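Local coordinates for protein pyroglutamyl-peptidase I (Fervidobacterium islandicum, PDB 6LTQ) that hydrolyses the bond after an N-terminal pyroglutamate, unblocking peptides, and probably takes part in keratin breakdown by this thermophilic bacterium, at residues R94-L99 with V159-L164; N120-Y125 with S163-N168; A78-Q83 with A176-L181; Y59-E64 with D106-V111. One frame throughout, in Å; residues are numbered along the deposited sequence.

Burial falls off outward from the sheet in this alpha/beta fold. Contact 3, two parallel central strands, has its centre about 1 Å from the centre of the chain. About 11 Å from it, centre to centre, contact 1 lays helix 158-170 against strand 90-97, a sheet neighbour of strand 175-181. Contact 2 uses the same helix and shares Ser163 and Leu164 with contact 1; their centres are about 7 Å apart and both touch the second subunit. Contact 4 ties helix 59-72 to a loop, its centre about 18 Å from that of contact 3. Along the chain contacts 1 and 2 are nested inside the loop closed by contact 3, while contact 4 crosses contacts 1 and 3, so distant segments interlock.

Contact 1: R94-L99 with V159-L164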
loop_
_atom_site.group_PDB
_atom_site.type_symbol
_atom_site.label_atom_id
_atom_site.label_comp_id
_atom_site.label_asym_id
_atom_site.label_seq_id
_atom_site.Cartn_x
_atom_site.Cartn_y
_atom_site.Cartn_z
ATOM N N ARG D 94 11.718 -13.905 -10.425
ATOM C CA ARG D 94 13.070 -14.167 -10.879
ATOM C C ARG D 94 13.845 -15.093 -9.961
ATOM O O ARG D 94 14.851 -15.670 -10.402
ATOM C CB ARG D 94 13.835 -12.840 -11.020
ATOM C CG ARG D 94 15.108 -12.935 -11.824
ATOM C CD ARG D 94 15.630 -11.588 -12.212
ATOM N NE ARG D 94 16.686 -11.699 -13.220
ATOM C CZ ARG D 94 17.241 -10.668 -13.847
ATOM N NH1 ARG D 94 16.852 -9.426 -13.576
ATOM N NH2 ARG D 94 18.183 -10.883 -14.763
ATOM N N VAL D 95 13.443 -15.215 -8.693
ATOM C CA VAL D 95 14.261 -15.847 -7.656
ATOM C C VAL D 95 13.452 -16.927 -6.958
ATOM O O VAL D 95 12.328 -16.670 -6.509
ATOM C CB VAL D 95 14.742 -14.827 -6.602
ATOM C CG1 VAL D 95 15.486 -15.537 -5.461
ATOM C CG2 VAL D 95 15.608 -13.769 -7.239
ATOM N N ALA D 96 14.044 -18.121 -6.816
ATOM C CA ALA D 96 13.485 -19.182 -5.989
ATOM C C ALA D 96 14.492 -19.516 -4.902
ATOM O O ALA D 96 15.671 -19.710 -5.195
ATOM C CB ALA D 96 13.161 -20.434 -6.829
ATOM N N ILE D 97 14.043 -19.593 -3.658
ATOM C CA ILE D 97 14.975 -19.792 -2.560
ATOM C C ILE D 97 14.741 -21.146 -1.900
ATOM O O ILE D 97 13.644 -21.704 -1.913
ATOM C CB ILE D 97 14.895 -18.658 -1.522
ATOM C CG1 ILE D 97 13.523 -18.650 -0.863
ATOM C CG2 ILE D 97 15.190 -17.308 -2.189
ATOM C CD1 ILE D 97 13.541 -17.952 0.488
ATOM N N ASN D 98 15.796 -21.644 -1.261
ATOM C CA ASN D 98 15.810 -22.992 -0.682
ATOM C C ASN D 98 15.232 -22.985 0.735
ATOM O O ASN D 98 15.914 -23.258 1.723
ATOM C CB ASN D 98 17.234 -23.528 -0.698
ATOM C CG ASN D 98 17.312 -25.001 -0.315
ATOM O OD1 ASN D 98 16.299 -25.698 -0.260
ATOM N ND2 ASN D 98 18.519 -25.471 -0.046
ATOM N N LEU D 99 13.930 -22.692 0.830
ATOM C CA LEU D 99 13.332 -22.512 2.148
ATOM C C LEU D 99 11.833 -22.737 2.102
ATOM O O LEU D 99 11.152 -22.168 1.248
ATOM C CB LEU D 99 13.607 -21.091 2.685
ATOM C CG LEU D 99 13.352 -20.944 4.179
ATOM C CD1 LEU D 99 14.420 -21.734 4.934
ATOM C CD2 LEU D 99 13.347 -19.477 4.612
ATOM N N VAL D 159 7.922 -25.285 -5.459
ATOM C CA VAL D 159 7.884 -25.870 -6.792
ATOM C C VAL D 159 8.865 -25.164 -7.710
ATOM O O VAL D 159 9.570 -25.797 -8.510
ATOM C CB VAL D 159 6.440 -25.805 -7.333
ATOM C CG1 VAL D 159 6.417 -25.875 -8.839
ATOM C CG2 VAL D 159 5.592 -26.896 -6.700
ATOM N N TYR D 160 8.946 -23.832 -7.605
ATOM C CA TYR D 160 9.887 -23.088 -8.430
ATOM C C TYR D 160 11.318 -23.532 -8.147
ATOM O O TYR D 160 12.094 -23.782 -9.073
ATOM C CB TYR D 160 9.739 -21.575 -8.180
ATOM C CG TYR D 160 10.305 -20.669 -9.237
ATOM C CD1 TYR D 160 10.651 -21.146 -10.487
ATOM C CD2 TYR D 160 10.468 -19.290 -8.984
ATOM C CE1 TYR D 160 11.163 -20.302 -11.468
ATOM C CE2 TYR D 160 10.973 -18.438 -9.950
ATOM C CZ TYR D 160 11.316 -18.934 -11.188
ATOM O OH TYR D 160 11.800 -18.074 -12.137
ATOM N N TYR D 161 11.691 -23.591 -6.869
ATOM C CA TYR D 161 13.050 -24.005 -6.529
ATOM C C TYR D 161 13.302 -25.435 -6.980
ATOM O O TYR D 161 14.357 -25.743 -7.548
ATOM C CB TYR D 161 13.293 -23.862 -5.027
ATOM C CG TYR D 161 14.710 -24.231 -4.619
ATOM C CD1 TYR D 161 15.043 -25.547 -4.293
ATOM C CD2 TYR D 161 15.716 -23.267 -4.562
ATOM C CE1 TYR D 161 16.329 -25.895 -3.934
ATOM C CE2 TYR D 161 17.011 -23.608 -4.183
ATOM C CZ TYR D 161 17.315 -24.925 -3.869
ATOM O OH TYR D 161 18.621 -25.271 -3.505
ATOM N N TYR D 162 12.319 -26.310 -6.767
ATOM C CA TYR D 162 12.470 -27.703 -7.187
ATOM C C TYR D 162 12.806 -27.793 -8.672
ATOM O O TYR D 162 13.750 -28.488 -9.063
ATOM C CB TYR D 162 11.198 -28.493 -6.858
ATOM C CG TYR D 162 11.384 -29.984 -7.098
ATOM C CD1 TYR D 162 11.168 -30.538 -8.355
ATOM C CD2 TYR D 162 11.814 -30.819 -6.075
ATOM C CE1 TYR D 162 11.362 -31.894 -8.575
ATOM C CE2 TYR D 162 12.006 -32.167 -6.281
ATOM C CZ TYR D 162 11.781 -32.700 -7.530
ATOM O OH TYR D 162 11.982 -34.046 -7.724
ATOM N N SER D 163 12.070 -27.060 -9.519
ATOM C CA SER D 163 12.307 -27.145 -10.956
ATOM C C SER D 163 13.646 -26.539 -11.351
ATOM O O SER D 163 14.353 -27.099 -12.199
ATOM C CB SER D 163 11.173 -26.467 -11.749
ATOM O OG SER D 163 9.968 -27.224 -11.665
ATOM N N LEU D 164 14.017 -25.386 -10.769
ATOM C CA LEU D 164 15.301 -24.806 -11.143
ATOM C C LEU D 164 16.461 -25.657 -10.623
ATOM O O LEU D 164 17.496 -25.756 -11.290
ATOM C CB LEU D 164 15.401 -23.354 -10.640
ATOM C CG LEU D 164 14.589 -22.303 -11.438
ATOM C CD1 LEU D 164 14.568 -20.921 -10.704
ATOM C CD2 LEU D 164 15.126 -22.102 -12.819
#
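Ala96 is the one small knob that strand 95-97 turns to the helix, and three side chains gather round its methyl. The CB of Ala96 lies 3.6 Å from CD2 of Tyr160 and 3.9 Å from CB of Tyr161, with CD1 of Leu164 a little further off at 4.2 Å. Both tyrosines hold CG anti to the backbone N, yet the rings leave the helix in different directions, Tyr160 along the strand toward Arg94 and Tyr161 toward Asn98.

Flat groups meet at the second place. The Asn98 amide and the Tyr161 ring are stacked, their planes only 7° apart, with CB of Asn98 3.5 Å from CZ of Tyr161.

No hydrogen bond joins the two segments; the polar tips are satisfied by others. Tyr161 OH bonds to the carbonyl of Pro122, Tyr160 OH to that of Glu93, and the Asn98 amide to the backbone of Ile117 and Ile118. Arg94 reaches Asp114 of the second subunit in a salt bridge.

The axes of strand 95-97 and the helical segment 159-164 approach to 7.0 Å and cross at -97°, a close, nearly perpendicular packing of helix 158-170 on one face of the mixed sheet in an alpha/beta fold.

Contact 2: N120-Y125 with S163-N168; sequences NGPDAY and SLHRSN
Tyr125 lays its ring along the flank of helix 158-170, where Leu164, His165 and Asn168 receive it. This is helix-on-sheet packing at the margin of an alpha/beta fold: strand 124-126 runs antiparallel to strand 90-97, and the same helix covers both.

The side chain starts against an aliphatic neighbour, CB of Tyr125 lying 3.7 Å from CB of Leu164, and the two run antiparallel alongside each other. With CG anti to the carbonyl carbon, a chi1 of -72° directs the ring at the helix, and a chi2 of -88° turns a face to its backbone. The carbonyl oxygen of Leu164 stands 4.0 Å above the ring plane, over its centre, while still accepting the helical bond from Asn168 N. The backbone nitrogen of His165 lies over the same face, nearer the rim.

Farther out the two sides of the ring have different company. CE2 of Tyr125 meets CB of His165 at 3.5 Å, and CE1 of Tyr125 meets CB of Asn168 at 3.6 Å. The tyrosine and imidazole rings meet at their borders, with their planes 45° apart, and neither covers the other. The strand also adjoins the second subunit: Ala124 packs on Ala124 of that subunit, and Asp123 OD2 accepts a hydrogen bond from its Met126 N.

At the tip the phenol has one near partner and one distant one. OD1 of Asn168, at the edge of the tyrosine ring and in its plane, offers the hydroxyl at most a weak, long hydrogen bond. The short bond joins Tyr125 OH to ND1 of His165 at 2.6 Å, near the plane of the imidazole.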
loop_
_atom_site.group_PDB
_atom_site.type_symbol
_atom_site.label_atom_id
_atom_site.label_comp_id
_atom_site.label_asym_id
_atom_site.label_seq_id
_atom_site.Cartn_x
_atom_site.Cartn_y
_atom_site.Cartn_z
ATOM N N ASN D 120 21.600 -29.108 1.476
ATOM C CA ASN D 120 22.827 -28.688 0.805
ATOM C C ASN D 120 22.616 -28.386 -0.680
ATOM O O ASN D 120 23.543 -28.525 -1.487
ATOM C CB ASN D 120 23.928 -29.741 0.988
ATOM C CG ASN D 120 24.140 -30.106 2.449
ATOM O OD1 ASN D 120 23.905 -31.241 2.859
ATOM N ND2 ASN D 120 24.580 -29.133 3.247
ATOM N N GLY D 121 21.415 -27.962 -1.069
ATOM C CA GLY D 121 21.232 -27.297 -2.336
ATOM C C GLY D 121 21.681 -25.855 -2.195
ATOM O O GLY D 121 21.883 -25.364 -1.084
ATOM N N PRO D 122 21.875 -25.157 -3.305
ATOM C CA PRO D 122 22.223 -23.735 -3.213
ATOM C C PRO D 122 21.133 -22.961 -2.476
ATOM O O PRO D 122 19.979 -23.389 -2.387
ATOM C CB PRO D 122 22.334 -23.296 -4.676
ATOM C CG PRO D 122 22.453 -24.581 -5.466
ATOM C CD PRO D 122 21.703 -25.604 -4.693
ATOM N N ASP D 123 21.522 -21.810 -1.918
ATOM C CA ASP D 123 20.568 -20.988 -1.172
ATOM C C ASP D 123 19.411 -20.512 -2.052
ATOM O O ASP D 123 18.275 -20.370 -1.572
ATOM C CB ASP D 123 21.294 -19.791 -0.548
ATOM C CG ASP D 123 22.152 -20.189 0.644
ATOM O OD1 ASP D 123 22.014 -21.331 1.124
ATOM O OD2 ASP D 123 22.966 -19.366 1.113
ATOM N N ALA D 124 19.673 -20.274 -3.332
ATOM C CA ALA D 124 18.627 -19.830 -4.242
ATOM C C ALA D 124 19.074 -20.066 -5.672
ATOM O O ALA D 124 20.260 -20.238 -5.954
ATOM C CB ALA D 124 18.281 -18.350 -4.042
ATOM N N TYR D 125 18.097 -20.069 -6.572
ATOM C CA TYR D 125 18.339 -20.044 -8.004
ATOM C C TYR D 125 17.644 -18.837 -8.611
ATOM O O TYR D 125 16.562 -18.439 -8.175
ATOM C CB TYR D 125 17.809 -21.309 -8.717
ATOM C CG TYR D 125 18.600 -22.569 -8.449
ATOM C CD1 TYR D 125 19.687 -22.901 -9.240
ATOM C CD2 TYR D 125 18.256 -23.422 -7.405
ATOM C CE1 TYR D 125 20.415 -24.053 -9.002
ATOM C CE2 TYR D 125 18.978 -24.583 -7.158
ATOM C CZ TYR D 125 20.061 -24.888 -7.963
ATOM O OH TYR D 125 20.787 -26.041 -7.737
ATOM N N SER D 163 12.070 -27.060 -9.519
ATOM C CA SER D 163 12.307 -27.145 -10.956
ATOM C C SER D 163 13.646 -26.539 -11.351
ATOM O O SER D 163 14.353 -27.099 -12.199
ATOM C CB SER D 163 11.173 -26.467 -11.749
ATOM O OG SER D 163 9.968 -27.224 -11.665
ATOM N N LEU D 164 14.017 -25.386 -10.769
ATOM C CA LEU D 164 15.301 -24.806 -11.143
ATOM C C LEU D 164 16.461 -25.657 -10.623
ATOM O O LEU D 164 17.496 -25.756 -11.290
ATOM C CB LEU D 164 15.401 -23.354 -10.640
ATOM C CG LEU D 164 14.589 -22.303 -11.438
ATOM C CD1 LEU D 164 14.568 -20.921 -10.704
ATOM C CD2 LEU D 164 15.126 -22.102 -12.819
ATOM N N HIS D 165 16.307 -26.275 -9.449
ATOM C CA HIS D 165 17.348 -27.169 -8.943
ATOM C C HIS D 165 17.454 -28.437 -9.787
ATOM O O HIS D 165 18.555 -28.844 -10.175
ATOM C CB HIS D 165 17.081 -27.538 -7.493
ATOM C CG HIS D 165 18.108 -28.465 -6.921
ATOM N ND1 HIS D 165 19.455 -28.169 -6.918
ATOM C CD2 HIS D 165 17.988 -29.686 -6.345
ATOM C CE1 HIS D 165 20.121 -29.163 -6.355
ATOM N NE2 HIS D 165 19.254 -30.098 -6.001
ATOM N N ARG D 166 16.315 -29.088 -10.061
ATOM C CA ARG D 166 16.320 -30.260 -10.932
ATOM C C ARG D 166 16.918 -29.917 -12.288
ATOM O O ARG D 166 17.648 -30.724 -12.880
ATOM C CB ARG D 166 14.902 -30.803 -11.099
ATOM C CG ARG D 166 14.845 -32.223 -11.691
ATOM C CD ARG D 166 13.422 -32.592 -12.089
ATOM N NE ARG D 166 13.202 -34.039 -12.177
ATOM C CZ ARG D 166 13.557 -34.789 -13.219
ATOM N NH1 ARG D 166 13.303 -36.096 -13.208
ATOM N NH2 ARG D 166 14.164 -34.238 -14.270
ATOM N N SER D 167 16.629 -28.711 -12.785
ATOM C CA SER D 167 17.215 -28.252 -14.038
ATOM C C SER D 167 18.729 -28.131 -13.927
ATOM O O SER D 167 19.457 -28.482 -14.867
ATOM C CB SER D 167 16.631 -26.895 -14.430
ATOM O OG SER D 167 17.302 -26.371 -15.565
ATOM N N ASN D 168 19.232 -27.657 -12.780
ATOM C CA ASN D 168 20.676 -27.467 -12.676
ATOM C C ASN D 168 21.401 -28.811 -12.631
ATOM O O ASN D 168 22.476 -28.965 -13.219
ATOM C CB ASN D 168 21.021 -26.618 -11.451
ATOM C CG ASN D 168 22.532 -26.394 -11.299
ATOM O OD1 ASN D 168 23.110 -26.699 -10.261
ATOM N ND2 ASN D 168 23.162 -25.836 -12.330
#

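Contact 3: A78-Q83 with A176-L181; sequences ALHLGQ and ALFVHL
Phe178 swings its ring toward the neighbouring strand because CG stands anti to the backbone N (chi1 -163°), whereas His80 keeps CG anti to its carbonyl carbon (chi1 -63°), which leaves CB as the histidine side-chain atom nearest the phenylalanine. The two side chains cross at about a right angle, and CB of His80 presses to 3.2 Å from CD2 of Phe178, a tight fit. The carbonyl oxygen of His80 lies 3.6 Å above the Phe178 ring plane, offset toward the rim. Farther along, CZ of Phe178 comes 3.6 Å from the backbone N of Gly82; any CB there would collide with the ring.

These side chains hang on a parallel ladder in the middle of the alpha/beta sheet, Ala78 to Gln83 pairing in order with Ala176 to Leu181. Its bonds run alternately from strand to strand; the straightest, Val179 N to His80 O, measures 2.7 Å, while the last, Leu181 N to Gly82 O, is weak. On the other face Leu79 CD1 touches CG2 of Val179 at 3.7 Å, and Leu81 CD2 runs alongside Val179 CB at 3.8 Å, under helices 32-40 and 203-215.

An alanine in place of Phe178 would probably open a gap beside Gly82 and CB of His80 and strip the packing of CE1 from one face of the His180 ring. That ring matters: His180 ND1 is bonded to Glu93 and NE2 to the oxidised Cys156, consistent with the Glu-Cys-His triad of this peptidase family. The His80 imidazole is itself tethered at both nitrogens, ND1 to Thr20 and NE2 to the hydroxyl of Ser163.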
loop_
_atom_site.group_PDB
_atom_site.type_symbol
_atom_site.label_atom_id
_atom_site.label_comp_id
_atom_site.label_asym_id
_atom_site.label_seq_id
_atom_site.Cartn_x
_atom_site.Cartn_y
_atom_site.Cartn_z
ATOM N N ALA D 78 9.360 -25.319 -18.001
ATOM C CA ALA D 78 8.282 -25.334 -17.032
ATOM C C ALA D 78 7.817 -23.894 -16.868
ATOM O O ALA D 78 8.635 -23.002 -16.623
ATOM C CB ALA D 78 8.744 -25.923 -15.702
ATOM N N LEU D 79 6.531 -23.661 -17.085
ATOM C CA LEU D 79 5.912 -22.357 -16.856
ATOM C C LEU D 79 4.950 -22.592 -15.705
ATOM O O LEU D 79 3.854 -23.130 -15.898
ATOM C CB LEU D 79 5.210 -21.844 -18.111
ATOM C CG LEU D 79 4.565 -20.451 -18.079
ATOM C CD1 LEU D 79 5.558 -19.419 -17.563
ATOM C CD2 LEU D 79 4.046 -20.046 -19.476
ATOM N N HIS D 80 5.381 -22.238 -14.497
ATOM C CA HIS D 80 4.581 -22.467 -13.310
ATOM C C HIS D 80 3.726 -21.239 -13.031
ATOM O O HIS D 80 4.248 -20.117 -12.955
ATOM C CB HIS D 80 5.462 -22.750 -12.095
ATOM C CG HIS D 80 6.279 -23.994 -12.208
ATOM N ND1 HIS D 80 5.719 -25.248 -12.360
ATOM C CD2 HIS D 80 7.618 -24.177 -12.168
ATOM C CE1 HIS D 80 6.687 -26.149 -12.416
ATOM N NE2 HIS D 80 7.848 -25.524 -12.302
ATOM N N LEU D 81 2.425 -21.456 -12.858
ATOM C CA LEU D 81 1.498 -20.392 -12.499
ATOM C C LEU D 81 1.049 -20.546 -11.059
ATOM O O LEU D 81 0.850 -21.663 -10.572
ATOM C CB LEU D 81 0.262 -20.378 -13.405
ATOM C CG LEU D 81 0.484 -20.364 -14.914
ATOM C CD1 LEU D 81 -0.878 -20.304 -15.640
ATOM C CD2 LEU D 81 1.418 -19.216 -15.358
ATOM N N GLY D 82 0.852 -19.418 -10.385
ATOM C CA GLY D 82 0.352 -19.457 -9.030
ATOM C C GLY D 82 -0.397 -18.185 -8.697
ATOM O O GLY D 82 -0.253 -17.159 -9.371
ATOM N N GLN D 83 -1.208 -18.272 -7.645
ATOM C CA GLN D 83 -1.988 -17.140 -7.157
ATOM C C GLN D 83 -1.136 -16.284 -6.221
ATOM O O GLN D 83 -0.487 -16.806 -5.315
ATOM C CB GLN D 83 -3.240 -17.646 -6.438
ATOM C CG GLN D 83 -4.056 -16.578 -5.754
ATOM C CD GLN D 83 -5.118 -17.175 -4.859
ATOM O OE1 GLN D 83 -6.134 -17.696 -5.340
ATOM N NE2 GLN D 83 -4.888 -17.124 -3.558
ATOM N N ALA D 176 12.987 -22.836 -16.358
ATOM C CA ALA D 176 11.779 -22.714 -15.576
ATOM C C ALA D 176 11.531 -21.240 -15.299
ATOM O O ALA D 176 12.480 -20.464 -15.134
ATOM C CB ALA D 176 11.883 -23.492 -14.277
ATOM N N LEU D 177 10.250 -20.868 -15.315
ATOM C CA LEU D 177 9.796 -19.526 -14.958
ATOM C C LEU D 177 8.530 -19.665 -14.119
ATOM O O LEU D 177 7.673 -20.511 -14.412
ATOM C CB LEU D 177 9.534 -18.674 -16.214
ATOM C CG LEU D 177 8.989 -17.243 -16.040
ATOM C CD1 LEU D 177 9.976 -16.333 -15.270
ATOM C CD2 LEU D 177 8.641 -16.629 -17.374
ATOM N N PHE D 178 8.410 -18.854 -13.063
ATOM C CA PHE D 178 7.198 -18.831 -12.254
ATOM C C PHE D 178 6.482 -17.502 -12.471
ATOM O O PHE D 178 7.113 -16.441 -12.433
ATOM C CB PHE D 178 7.486 -19.039 -10.765
ATOM C CG PHE D 178 6.265 -19.413 -9.994
ATOM C CD1 PHE D 178 5.294 -18.457 -9.687
ATOM C CD2 PHE D 178 6.032 -20.729 -9.642
ATOM C CE1 PHE D 178 4.127 -18.810 -9.030
ATOM C CE2 PHE D 178 4.873 -21.085 -8.981
ATOM C CZ PHE D 178 3.918 -20.131 -8.679
ATOM N N VAL D 179 5.176 -17.561 -12.707
ATOM C CA VAL D 179 4.352 -16.371 -12.948
ATOM C C VAL D 179 3.293 -16.332 -11.854
ATOM O O VAL D 179 2.464 -17.246 -11.752
ATOM C CB VAL D 179 3.718 -16.370 -14.346
ATOM C CG1 VAL D 179 2.917 -15.078 -14.555
ATOM C CG2 VAL D 179 4.794 -16.489 -15.423
ATOM N N HIS D 180 3.406 -15.361 -10.950
ATOM C CA HIS D 180 2.358 -15.085 -9.989
ATOM C C HIS D 180 1.259 -14.230 -10.602
ATOM O O HIS D 180 1.513 -13.339 -11.417
ATOM C CB HIS D 180 2.925 -14.407 -8.745
ATOM C CG HIS D 180 3.231 -15.365 -7.633
ATOM N ND1 HIS D 180 4.422 -15.350 -6.943
ATOM C CD2 HIS D 180 2.511 -16.394 -7.116
ATOM C CE1 HIS D 180 4.412 -16.299 -6.022
ATOM N NE2 HIS D 180 3.269 -16.956 -6.113
ATOM N N LEU D 181 0.030 -14.474 -10.143
ATOM C CA LEU D 181 -1.174 -13.924 -10.738
ATOM C C LEU D 181 -2.024 -13.197 -9.699
ATOM O O LEU D 181 -2.141 -13.654 -8.547
ATOM C CB LEU D 181 -2.034 -15.041 -11.371
ATOM C CG LEU D 181 -1.323 -15.903 -12.404
ATOM C CD1 LEU D 181 -2.155 -17.198 -12.628
ATOM C CD2 LEU D 181 -1.133 -15.120 -13.700
#

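Contact 4: Y59-E64 with D106-V111; sequences YQKSTE and DNDGQV
Tyr59 and Asp106 meet at a slant, the phenol ring and the carboxylate turned 36° against each other. OD2 of Asp106 passes beside the ring, 3.5 Å from CD2 of Tyr59, and takes the backbone N-H of Tyr59 at 2.6 Å, using its anti lone pair. A water bridges the same oxygen to the next N-H, that of Gln60, donating to OD2 and accepting from the amide. The tyrosine ring, carried past the acid, has the carbonyl oxygen of Gln110 at its edge and in its plane, 3.5 Å from CE2 of Tyr59.

The other oxygen works inward. With CG of Asp106 held between the backbone N and the carbonyl carbon (chi1 63°), OD1 accepts from the N-H groups of Asp108 and Gln110, which come from opposite faces of the carboxylate plane. The bond from Asp108 N, 3.0 Å from Asp106 OD1, makes an Asx turn, laid over the type I turn from Asp106 to Gly109. A valine at Asp106 would probably leave the N-H groups of Tyr59, Asp108 and Gln110 without this acceptor and weaken the turn's hold on the start of segment 59-64.

The second, more exposed pair is Lys61 and Asp108. The lysine bends at its last torsion (chi4 79°) to bring NZ to OD2 of Asp108 in a salt bridge; the modelled 2.5 Å is very short and its exact length doubtful. The same oxygen also bonds to Ser58 OG.

Two acids thus fasten one loop to helix 59-72. The buried Asp106 has one oxygen for its own turn and one for the helix, and the nearby backbone N-H groups would be expected to stabilise its negative charge.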
loop_
_atom_site.group_PDB
_atom_site.type_symbol
_atom_site.label_atom_id
_atom_site.label_comp_id
_atom_site.label_asym_id
_atom_site.label_seq_id
_atom_site.Cartn_x
_atom_site.Cartn_y
_atom_site.Cartn_z
ATOM N N TYR D 59 2.966 -29.234 0.966
ATOM C CA TYR D 59 4.422 -29.231 0.997
ATOM C C TYR D 59 4.971 -30.544 0.468
ATOM O O TYR D 59 5.852 -30.559 -0.401
ATOM C CB TYR D 59 4.916 -28.993 2.423
ATOM C CG TYR D 59 4.818 -27.568 2.896
ATOM C CD1 TYR D 59 5.600 -26.560 2.318
ATOM C CD2 TYR D 59 3.994 -27.232 3.958
ATOM C CE1 TYR D 59 5.526 -25.251 2.781
ATOM C CE2 TYR D 59 3.920 -25.937 4.425
ATOM C CZ TYR D 59 4.686 -24.951 3.839
ATOM O OH TYR D 59 4.572 -23.671 4.336
ATOM N N GLN D 60 4.387 -31.659 0.895
ATOM C CA GLN D 60 4.934 -32.937 0.473
ATOM C C GLN D 60 4.499 -33.339 -0.926
ATOM O O GLN D 60 5.362 -33.637 -1.761
ATOM C CB GLN D 60 4.558 -34.011 1.502
ATOM C CG GLN D 60 5.139 -35.399 1.269
ATOM C CD GLN D 60 4.060 -36.451 1.085
ATOM O OE1 GLN D 60 2.912 -36.256 1.491
ATOM N NE2 GLN D 60 4.424 -37.575 0.479
ATOM N N LYS D 61 3.208 -33.267 -1.237
ATOM C CA LYS D 61 2.751 -33.857 -2.489
ATOM C C LYS D 61 2.996 -32.966 -3.703
ATOM O O LYS D 61 3.136 -33.497 -4.815
ATOM C CB LYS D 61 1.260 -34.191 -2.412
ATOM C CG LYS D 61 0.886 -35.178 -1.310
ATOM C CD LYS D 61 -0.586 -35.562 -1.375
ATOM C CE LYS D 61 -1.019 -36.295 -0.111
ATOM N NZ LYS D 61 -1.278 -35.367 1.037
ATOM N N SER D 62 3.101 -31.640 -3.526
ATOM C CA SER D 62 3.295 -30.764 -4.681
ATOM C C SER D 62 4.481 -31.212 -5.523
ATOM O O SER D 62 4.382 -31.301 -6.753
ATOM C CB SER D 62 3.454 -29.308 -4.232
ATOM O OG SER D 62 4.650 -29.121 -3.487
ATOM N N THR D 63 5.643 -31.411 -4.895
ATOM C CA THR D 63 6.804 -31.799 -5.683
ATOM C C THR D 63 6.816 -33.291 -6.011
ATOM O O THR D 63 7.501 -33.686 -6.954
ATOM C CB THR D 63 8.117 -31.430 -4.977
ATOM O OG1 THR D 63 8.109 -31.930 -3.630
ATOM C CG2 THR D 63 8.316 -29.899 -4.965
ATOM N N GLU D 64 6.116 -34.122 -5.231
ATOM C CA GLU D 64 5.965 -35.525 -5.613
ATOM C C GLU D 64 5.146 -35.638 -6.890
ATOM O O GLU D 64 5.580 -36.270 -7.858
ATOM C CB GLU D 64 5.318 -36.324 -4.485
ATOM C CG GLU D 64 6.294 -36.765 -3.420
ATOM C CD GLU D 64 5.609 -37.501 -2.291
ATOM O OE1 GLU D 64 4.359 -37.610 -2.314
ATOM O OE2 GLU D 64 6.322 -37.970 -1.381
ATOM N N ASP D 106 -0.441 -26.026 4.807
ATOM C CA ASP D 106 -0.856 -26.335 3.446
ATOM C C ASP D 106 -2.257 -26.947 3.500
ATOM O O ASP D 106 -2.924 -26.947 4.540
ATOM C CB ASP D 106 0.173 -27.214 2.740
ATOM C CG ASP D 106 0.361 -28.576 3.388
ATOM O OD1 ASP D 106 -0.400 -28.956 4.310
ATOM O OD2 ASP D 106 1.308 -29.266 2.963
ATOM N N ASN D 107 -2.731 -27.456 2.368
ATOM C CA ASN D 107 -4.075 -28.013 2.344
ATOM C C ASN D 107 -4.175 -29.340 3.094
ATOM O O ASN D 107 -5.295 -29.784 3.387
ATOM C CB ASN D 107 -4.523 -28.194 0.889
ATOM C CG ASN D 107 -5.160 -26.939 0.307
ATOM O OD1 ASN D 107 -5.528 -26.022 1.038
ATOM N ND2 ASN D 107 -5.308 -26.905 -1.011
ATOM N N ASP D 108 -3.043 -29.949 3.450
ATOM C CA ASP D 108 -3.013 -31.164 4.255
ATOM C C ASP D 108 -2.818 -30.893 5.744
ATOM O O ASP D 108 -2.668 -31.845 6.517
ATOM C CB ASP D 108 -1.913 -32.101 3.760
ATOM C CG ASP D 108 -2.081 -32.493 2.297
ATOM O OD1 ASP D 108 -3.196 -32.355 1.760
ATOM O OD2 ASP D 108 -1.099 -32.963 1.682
ATOM N N GLY D 109 -2.861 -29.630 6.171
ATOM C CA GLY D 109 -2.623 -29.295 7.553
ATOM C C GLY D 109 -1.179 -29.244 8.007
ATOM O O GLY D 109 -0.947 -29.005 9.195
ATOM N N GLN D 110 -0.201 -29.419 7.126
ATOM C CA GLN D 110 1.181 -29.170 7.528
ATOM C C GLN D 110 1.649 -27.728 7.471
ATOM O O GLN D 110 1.378 -26.991 6.520
ATOM C CB GLN D 110 2.164 -30.046 6.746
ATOM C CG GLN D 110 3.548 -30.240 7.498
ATOM C CD GLN D 110 3.516 -30.460 9.006
ATOM O OE1 GLN D 110 2.699 -31.219 9.547
ATOM N NE2 GLN D 110 4.413 -29.748 9.704
ATOM N N VAL D 111 2.428 -27.392 8.499
ATOM C CA VAL D 111 3.087 -26.123 8.701
ATOM C C VAL D 111 4.579 -26.409 8.648
ATOM O O VAL D 111 5.068 -27.318 9.333
ATOM C CB VAL D 111 2.683 -25.511 10.055
ATOM C CG1 VAL D 111 3.590 -24.315 10.398
ATOM C CG2 VAL D 111 1.220 -25.100 10.044
HETATM O O HOH W 1 2.566 -31.671 2.851
#